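Local coordinates for protein X-PRO dipeptidase (Streptococcus pyogenes M1 GAS, PDB 3O5V) that probably hydrolyses dipeptides with a C-terminal proline as a manganese-dependent dipeptidase of the M24B family, and is represented here by its N-terminal creatinase/prolidase domain alone, at residues 6-9 and 10-14; 20-24 and 25-29; 102-106 and 107-111. One frame throughout, in Å; residues are numbered along the deposited sequence. Where two conformers were deposited one is given.

Read from the N terminus, the three contacts follow one another in series, none nested in or crossing another, and each is local. Contact 1 closes no loop: it lies wholly within helix 3-14, between successive turns. Contact 2 closes the short turn from strand 19-22 into helix 25-32, and contact 3 the longer connection from strand 97-100 into helix 107-114. Contact 1 reaches contact 2 through packing, Ile-8 on the ring of Phe-22 and Leu-12 on Ala-20, which lays the first helix on the first strand. Contacts 2 and 3 meet where His-104 and Leu-105 pack on Ser-23, beyond two neighbouring parallel strands, while contacts 1 and 3 stay about 11 Å apart at their nearest atoms.

Contact 1. Residues 6-9 and 10-14; sequences DQIR and LYLDQ
Ile-8 and Leu-12, one helical turn apart, lie side by side and point the same way, with CG2 of Ile-8 4.1 Å from CD1 of Leu-12. The same pair is joined through the backbone: Leu-12 N donates to Ile-8 O at 2.9 Å, in a nearly straight bond (173° at the hydrogen) that arrives close to the line of the C=O. Similar i to i+4 bonds link Leu-10 to Asp-6, Tyr-11 to Gln-7 and Asp-13 to Arg-9, the regular pattern of an alpha helix. CG2 of Ile-8 reaches Leu-12 because CG1 takes the place beside the backbone N (chi1 -69°), leaving CG2 anti to that nitrogen. On another flank a salt bridge spans i to i+3: NH2 of Arg-9 meets OD1 of Asp-6 at 2.7 Å, within the guanidinium plane but from above the carboxylate plane. The bend of the arginine at chi3 (-74°) turns its end back toward the aspartate, whose OD2 is hydrogen-bonded to OG of Ser-1, a residue left over from the expression construct. Ile-8 and Leu-12 face Ala-20 of strand 19-22, Ile-8 and Arg-9 also touch Val-47 of strand 44-48, and the ring of Tyr-11 meets that of Tyr-127 in helix 125-129.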
loop_
_atom_site.group_PDB
_atom_site.type_symbol
_atom_site.label_atom_id
_atom_site.label_comp_id
_atom_site.label_asym_id
_atom_site.label_seq_id
_atom_site.Cartn_x
_atom_site.Cartn_y
_atom_site.Cartn_z
ATOM N N ASP A 6 1.183 5.639 12.532
ATOM C CA ASP A 6 1.782 6.908 13.004
ATOM C C ASP A 6 3.330 6.815 12.951
ATOM O O ASP A 6 4.006 7.792 12.641
ATOM C CB ASP A 6 1.354 7.238 14.436
ATOM C CG ASP A 6 -0.036 7.872 14.529
ATOM O OD1 ASP A 6 -0.581 8.344 13.508
ATOM O OD2 ASP A 6 -0.579 7.911 15.654
ATOM N N GLN A 7 3.871 5.641 13.279
ATOM C CA GLN A 7 5.328 5.419 13.235
ATOM C C GLN A 7 5.850 5.439 11.789
ATOM O O GLN A 7 6.935 5.977 11.521
ATOM C CB GLN A 7 5.711 4.100 13.921
ATOM C CG GLN A 7 5.571 4.099 15.460
ATOM C CD GLN A 7 6.380 5.220 16.141
ATOM O OE1 GLN A 7 7.508 5.528 15.748
ATOM N NE2 GLN A 7 5.787 5.839 17.148
ATOM N N ILE A 8 5.088 4.850 10.865
ATOM C CA ILE A 8 5.470 4.873 9.438
ATOM C C ILE A 8 5.459 6.296 8.907
ATOM O O ILE A 8 6.402 6.718 8.232
ATOM C CB ILE A 8 4.585 3.953 8.567
ATOM C CG1 ILE A 8 4.891 2.499 8.915
ATOM C CG2 ILE A 8 4.831 4.198 7.060
ATOM C CD1 ILE A 8 3.722 1.603 8.722
ATOM N N ARG A 9 4.407 7.050 9.229
ATOM C CA ARG A 9 4.329 8.433 8.798
ATOM C C ARG A 9 5.491 9.290 9.335
ATOM O O ARG A 9 6.018 10.129 8.597
ATOM C CB ARG A 9 2.950 9.042 9.090
ATOM C CG ARG A 9 1.822 8.436 8.204
ATOM C CD ARG A 9 0.479 9.113 8.441
ATOM N NE ARG A 9 -0.102 8.700 9.724
ATOM C CZ ARG A 9 -1.014 7.741 9.877
ATOM N NH1 ARG A 9 -1.502 7.080 8.821
ATOM N NH2 ARG A 9 -1.453 7.448 11.102
ATOM N N LEU A 10 5.925 9.045 10.575
ATOM C CA LEU A 10 7.096 9.742 11.117
ATOM C C LEU A 10 8.335 9.386 10.292
ATOM O O LEU A 10 9.118 10.267 9.900
ATOM C CB LEU A 10 7.313 9.359 12.581
ATOM C CG LEU A 10 7.911 10.389 13.554
ATOM C CD1 LEU A 10 8.562 9.696 14.749
ATOM C CD2 LEU A 10 8.846 11.403 12.910
ATOM N N TYR A 11 8.503 8.092 10.034
ATOM C CA TYR A 11 9.637 7.592 9.242
ATOM C C TYR A 11 9.731 8.267 7.880
ATOM O O TYR A 11 10.805 8.750 7.493
ATOM C CB TYR A 11 9.531 6.079 9.062
ATOM C CG TYR A 11 10.680 5.484 8.270
ATOM C CD1 TYR A 11 11.966 5.416 8.810
ATOM C CD2 TYR A 11 10.476 4.992 6.981
ATOM C CE1 TYR A 11 13.019 4.852 8.095
ATOM C CE2 TYR A 11 11.524 4.430 6.256
ATOM C CZ TYR A 11 12.790 4.374 6.815
ATOM O OH TYR A 11 13.826 3.825 6.099
ATOM N N LEU A 12 8.611 8.294 7.154
ATOM C CA LEU A 12 8.518 8.991 5.877
ATOM C C LEU A 12 8.923 10.465 5.985
ATOM O O LEU A 12 9.679 10.967 5.149
ATOM C CB LEU A 12 7.100 8.864 5.308
ATOM C CG LEU A 12 6.646 7.443 4.942
ATOM C CD1 LEU A 12 5.154 7.442 4.623
ATOM C CD2 LEU A 12 7.462 6.882 3.765
ATOM N N ASP A 13 8.435 11.148 7.021
ATOM C CA ASP A 13 8.784 12.552 7.233
ATOM C C ASP A 13 10.270 12.732 7.509
ATOM O O ASP A 13 10.883 13.644 6.960
ATOM C CB ASP A 13 7.940 13.172 8.346
ATOM C CG ASP A 13 6.526 13.524 7.886
ATOM O OD1 ASP A 13 6.245 13.530 6.664
ATOM O OD2 ASP A 13 5.681 13.802 8.764
ATOM N N GLN A 14 10.841 11.861 8.340
ATOM C CA GLN A 14 12.285 11.832 8.590
ATOM C C GLN A 14 13.134 11.552 7.334
ATOM O O GLN A 14 14.275 12.038 7.241
ATOM C CB GLN A 14 12.609 10.811 9.672
ATOM C CG GLN A 14 12.182 11.256 11.071
ATOM C CD GLN A 14 12.204 10.144 12.105
ATOM O OE1 GLN A 14 12.177 8.957 11.777
ATOM N NE2 GLN A 14 12.234 10.529 13.367
#

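Contact 2. Residues 20-24 and 25-29; sequences AIFSD and PVTIN
With CG anti to the backbone N (chi1 -173°), Asp-24 swings its carboxylate forward over the start of the helix, and Thr-27, its OG1 beside its own nitrogen (chi1 -45°), sends CG2 toward the ring of Phe-22. The carboxylate caps the helix: OD1 of Asp-24 accepts from Val-26 N at 2.9 Å, with an N-H...O angle of 153°, and the donor stands above the carboxylate plane. The main chain of the same residue begins the helical pattern, for Ile-28 N donates to Asp-24 O at 2.9 Å. Asp-24 is thus the N-cap, followed by proline at the first helical position, where the ring nitrogen has no hydrogen to offer. A negative carboxylate here would probably be stabilised by the helix dipole. Such an aspartate N-cap marks where strand 19-22, inside the domain's mixed sheet between strands 44-48 and 97-100, gives way to helix 25-32. Behind the capping bond, on the side of Phe-22, carbon atoms meet. CG2 of Thr-27 comes within 3.7 Å of Phe-22 CD1, the two side chains crossing at about a right angle, while CG1 of Ile-28 lies 4.0 Å from Phe-22 CB. OG1 of Thr-27 is hydrogen-bonded to OE2 of Glu-101, and OE1 of that carboxylate accepts from the backbone nitrogens of Ser-23 and Asp-24, tying the turn to the residue that follows strand 97-100.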
loop_
_atom_site.group_PDB
_atom_site.type_symbol
_atom_site.label_atom_id
_atom_site.label_comp_id
_atom_site.label_asym_id
_atom_site.label_seq_id
_atom_site.Cartn_x
_atom_site.Cartn_y
_atom_site.Cartn_z
ATOM N N ALA A 20 4.516 5.376 1.497
ATOM C CA ALA A 20 5.006 4.000 1.614
ATOM C C ALA A 20 3.955 3.079 1.006
ATOM O O ALA A 20 2.751 3.268 1.239
ATOM C CB ALA A 20 5.260 3.626 3.072
ATOM N N ILE A 21 4.401 2.100 0.223
ATOM C CA ILE A 21 3.489 1.130 -0.383
ATOM C C ILE A 21 3.824 -0.256 0.114
ATOM O O ILE A 21 4.877 -0.809 -0.228
ATOM C CB ILE A 21 3.527 1.149 -1.955
ATOM C CG1 ILE A 21 3.357 2.574 -2.492
ATOM C CG2 ILE A 21 2.494 0.178 -2.526
ATOM C CD1 ILE A 21 3.313 2.670 -4.031
ATOM N N PHE A 22 2.953 -0.819 0.947
ATOM C CA PHE A 22 3.192 -2.177 1.429
ATOM C C PHE A 22 2.501 -3.196 0.530
ATOM O O PHE A 22 1.410 -2.924 0.032
ATOM C CB PHE A 22 2.756 -2.310 2.889
ATOM C CG PHE A 22 3.505 -1.391 3.817
ATOM C CD1 PHE A 22 4.705 -1.795 4.402
ATOM C CD2 PHE A 22 3.026 -0.107 4.081
ATOM C CE1 PHE A 22 5.411 -0.933 5.264
ATOM C CE2 PHE A 22 3.714 0.761 4.939
ATOM C CZ PHE A 22 4.918 0.343 5.523
ATOM N N SER A 23 3.152 -4.341 0.291
ATOM C CA SER A 23 2.571 -5.389 -0.570
ATOM C C SER A 23 2.539 -6.778 0.082
ATOM O O SER A 23 1.764 -7.645 -0.344
ATOM C CB SER A 23 3.292 -5.458 -1.926
ATOM O OG SER A 23 4.685 -5.645 -1.715
ATOM N N ASP A 24 3.395 -7.004 1.088
ATOM C CA ASP A 24 3.556 -8.328 1.669
ATOM C C ASP A 24 2.370 -8.539 2.600
ATOM O O ASP A 24 2.179 -7.732 3.528
ATOM C CB ASP A 24 4.888 -8.388 2.450
ATOM C CG ASP A 24 5.239 -9.794 2.963
ATOM O OD1 ASP A 24 4.344 -10.608 3.284
ATOM O OD2 ASP A 24 6.451 -10.071 3.064
ATOM N N PRO A 25 1.567 -9.604 2.367
ATOM C CA PRO A 25 0.434 -9.876 3.273
ATOM C C PRO A 25 0.833 -9.941 4.756
ATOM O O PRO A 25 0.044 -9.546 5.637
ATOM C CB PRO A 25 -0.046 -11.250 2.813
ATOM C CG PRO A 25 0.273 -11.275 1.344
ATOM C CD PRO A 25 1.595 -10.547 1.232
ATOM N N VAL A 26 2.043 -10.416 5.039
ATOM C CA VAL A 26 2.492 -10.533 6.440
ATOM C C VAL A 26 2.713 -9.168 7.081
ATOM O O VAL A 26 2.299 -8.943 8.231
ATOM C CB VAL A 26 3.758 -11.436 6.569
ATOM C CG1 VAL A 26 4.275 -11.455 8.006
ATOM C CG2 VAL A 26 3.439 -12.877 6.044
ATOM N N THR A 27 3.358 -8.256 6.337
ATOM C CA THR A 27 3.558 -6.880 6.800
ATOM C C THR A 27 2.216 -6.164 6.938
ATOM O O THR A 27 2.007 -5.420 7.895
ATOM C CB THR A 27 4.489 -6.076 5.847
ATOM O OG1 THR A 27 5.629 -6.880 5.502
ATOM C CG2 THR A 27 4.986 -4.794 6.536
ATOM N N ILE A 28 1.307 -6.377 5.987
ATOM C CA ILE A 28 0.004 -5.710 6.043
ATOM C C ILE A 28 -0.782 -6.160 7.289
ATOM O O ILE A 28 -1.411 -5.340 7.966
ATOM C CB ILE A 28 -0.797 -5.892 4.711
ATOM C CG1 ILE A 28 -0.106 -5.090 3.583
ATOM C CG2 ILE A 28 -2.250 -5.450 4.887
ATOM C CD1 ILE A 28 -0.735 -5.280 2.162
ATOM N N ASN A 29 -0.711 -7.449 7.614
ATOM C CA ASN A 29 -1.373 -7.963 8.827
ATOM C C ASN A 29 -0.694 -7.406 10.095
ATOM O O ASN A 29 -1.360 -7.033 11.087
ATOM C CB ASN A 29 -1.353 -9.495 8.810
ATOM C CG ASN A 29 -2.315 -10.116 9.812
ATOM O OD1 ASN A 29 -3.333 -9.520 10.166
ATOM N ND2 ASN A 29 -2.018 -11.348 10.230
#

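Contact 3. Residues 102-106 and 107-111; sequences FDHLN and VNKFH
Phe-110 N donates to Asn-106 O at 3.0 Å, in the carbonyl plane and with an N-H...O angle of 164°, the first i to i+4 bond of the helix that opens at Val-107. Ahead of it, Leu-105 holds CG anti to the backbone N (chi1 -164°), which carries its branched end to the first turn: CD1 lies 3.7 Å from CB of Lys-109, and CD2 reaches CB of Phe-110 at 4.2 Å. Its two methyls thus divide between neighbouring residues of the helix, and the leucine and phenylalanine side chains cross at about a right angle. Asn-106 holds the N-cap position, its side chain folded over the first turn and crossing that of Lys-109. This is the entry to helix 107-114 from the loop after strand 97-100, a surface stretch of the creatinase/prolidase N-terminal domain. Lys-109 runs extended beyond CG, back along the loop, until NZ stands 4.2 Å from NE2 of His-104. One water joins the two residues, donating to His-104 O at 2.8 Å and accepting a weak bond from Lys-109 NZ. On another side the rings of Phe-102 and Phe-110 meet obliquely, their centroids 5.9 Å apart and planes at 66°. Phe-121 of strand 120-123 touches Phe-102 and sets its ring edge-to-face with that of Phe-110.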
loop_
_atom_site.group_PDB
_atom_site.type_symbol
_atom_site.label_atom_id
_atom_site.label_comp_id
_atom_site.label_asym_id
_atom_site.label_seq_id
_atom_site.Cartn_x
_atom_site.Cartn_y
_atom_site.Cartn_z
ATOM N N PHE A 102 10.979 -4.077 -1.293
ATOM C CA PHE A 102 11.724 -4.693 -2.402
ATOM C C PHE A 102 11.933 -6.204 -2.209
ATOM O O PHE A 102 12.131 -6.925 -3.198
ATOM C CB PHE A 102 13.077 -3.995 -2.608
ATOM C CG PHE A 102 13.007 -2.638 -3.295
ATOM C CD1 PHE A 102 11.791 -2.019 -3.609
ATOM C CD2 PHE A 102 14.197 -1.966 -3.613
ATOM C CE1 PHE A 102 11.764 -0.765 -4.244
ATOM C CE2 PHE A 102 14.185 -0.721 -4.236
ATOM C CZ PHE A 102 12.964 -0.115 -4.554
ATOM N N ASP A 103 11.873 -6.688 -0.962
ATOM C CA ASP A 103 11.961 -8.143 -0.711
ATOM C C ASP A 103 10.704 -8.954 -1.015
ATOM O O ASP A 103 10.742 -10.188 -0.992
ATOM C CB ASP A 103 12.421 -8.465 0.711
ATOM C CG ASP A 103 13.921 -8.653 0.804
ATOM O OD1 ASP A 103 14.549 -9.066 -0.199
ATOM O OD2 ASP A 103 14.467 -8.378 1.886
ATOM N N HIS A 104 9.593 -8.272 -1.280
ATOM C CA HIS A 104 8.346 -8.969 -1.569
ATOM C C HIS A 104 7.780 -8.619 -2.950
ATOM O O HIS A 104 7.306 -9.482 -3.685
ATOM C CB HIS A 104 7.294 -8.703 -0.478
ATOM C CG HIS A 104 5.935 -9.169 -0.876
ATOM N ND1 HIS A 104 5.490 -10.455 -0.645
ATOM C CD2 HIS A 104 4.964 -8.553 -1.586
ATOM C CE1 HIS A 104 4.280 -10.593 -1.158
ATOM N NE2 HIS A 104 3.936 -9.451 -1.727
ATOM N N LEU A 105 7.825 -7.338 -3.286
ATOM C CA LEU A 105 7.250 -6.844 -4.523
ATOM C C LEU A 105 7.953 -7.485 -5.732
ATOM O O LEU A 105 9.171 -7.355 -5.869
ATOM C CB LEU A 105 7.452 -5.329 -4.545
ATOM C CG LEU A 105 6.681 -4.427 -5.493
ATOM C CD1 LEU A 105 5.197 -4.461 -5.182
ATOM C CD2 LEU A 105 7.242 -3.024 -5.304
ATOM N N ASN A 106 7.201 -8.164 -6.595
ATOM C CA ASN A 106 7.804 -8.729 -7.802
ATOM C C ASN A 106 8.005 -7.644 -8.874
ATOM O O ASN A 106 7.476 -6.530 -8.755
ATOM C CB ASN A 106 7.069 -10.005 -8.293
ATOM C CG ASN A 106 5.664 -9.737 -8.867
ATOM O OD1 ASN A 106 4.696 -10.460 -8.572
ATOM N ND2 ASN A 106 5.561 -8.749 -9.716
ATOM N N VAL A 107 8.801 -7.946 -9.895
ATOM C CA VAL A 107 9.137 -6.940 -10.907
ATOM C C VAL A 107 7.909 -6.463 -11.696
ATOM O O VAL A 107 7.795 -5.274 -12.013
ATOM C CB VAL A 107 10.264 -7.453 -11.848
ATOM C CG1 VAL A 107 10.570 -6.443 -12.942
ATOM C CG2 VAL A 107 11.514 -7.710 -11.032
ATOM N N ASN A 108 6.989 -7.373 -11.997
ATOM C CA ASN A 108 5.759 -6.986 -12.705
ATOM C C ASN A 108 4.918 -5.982 -11.906
ATOM O O ASN A 108 4.446 -4.994 -12.470
ATOM C CB ASN A 108 4.921 -8.203 -13.117
ATOM C CG ASN A 108 5.271 -8.721 -14.515
ATOM O OD1 ASN A 108 5.901 -8.028 -15.324
ATOM N ND2 ASN A 108 4.858 -9.947 -14.802
ATOM N N LYS A 109 4.761 -6.226 -10.598
ATOM C CA LYS A 109 4.032 -5.297 -9.715
ATOM C C LYS A 109 4.742 -3.944 -9.615
ATOM O O LYS A 109 4.088 -2.890 -9.639
ATOM C CB LYS A 109 3.844 -5.886 -8.308
ATOM C CG LYS A 109 2.857 -7.020 -8.214
ATOM C CD LYS A 109 2.645 -7.439 -6.756
ATOM C CE LYS A 109 1.787 -8.689 -6.678
ATOM N NZ LYS A 109 1.636 -9.114 -5.265
ATOM N N PHE A 110 6.072 -3.980 -9.498
ATOM C CA PHE A 110 6.919 -2.790 -9.457
ATOM C C PHE A 110 6.732 -1.933 -10.703
ATOM O O PHE A 110 6.503 -0.721 -10.603
ATOM C CB PHE A 110 8.388 -3.209 -9.298
ATOM C CG PHE A 110 9.374 -2.068 -9.249
ATOM C CD1 PHE A 110 9.209 -0.997 -8.363
ATOM C CD2 PHE A 110 10.514 -2.097 -10.057
ATOM C CE1 PHE A 110 10.149 0.045 -8.312
ATOM C CE2 PHE A 110 11.461 -1.067 -10.007
ATOM C CZ PHE A 110 11.274 0.012 -9.134
ATOM N N HIS A 111 6.790 -2.572 -11.870
ATOM C CA HIS A 111 6.516 -1.879 -13.132
ATOM C C HIS A 111 5.070 -1.369 -13.244
ATOM O O HIS A 111 4.835 -0.254 -13.710
ATOM C CB HIS A 111 6.894 -2.769 -14.322
ATOM C CG HIS A 111 8.372 -2.935 -14.501
ATOM N ND1 HIS A 111 8.919 -3.946 -15.262
ATOM C CD2 HIS A 111 9.420 -2.225 -14.011
ATOM C CE1 HIS A 111 10.236 -3.840 -15.249
ATOM N NE2 HIS A 111 10.568 -2.810 -14.490
HETATM O O HOH W 1 4.858 -9.560 -5.069
#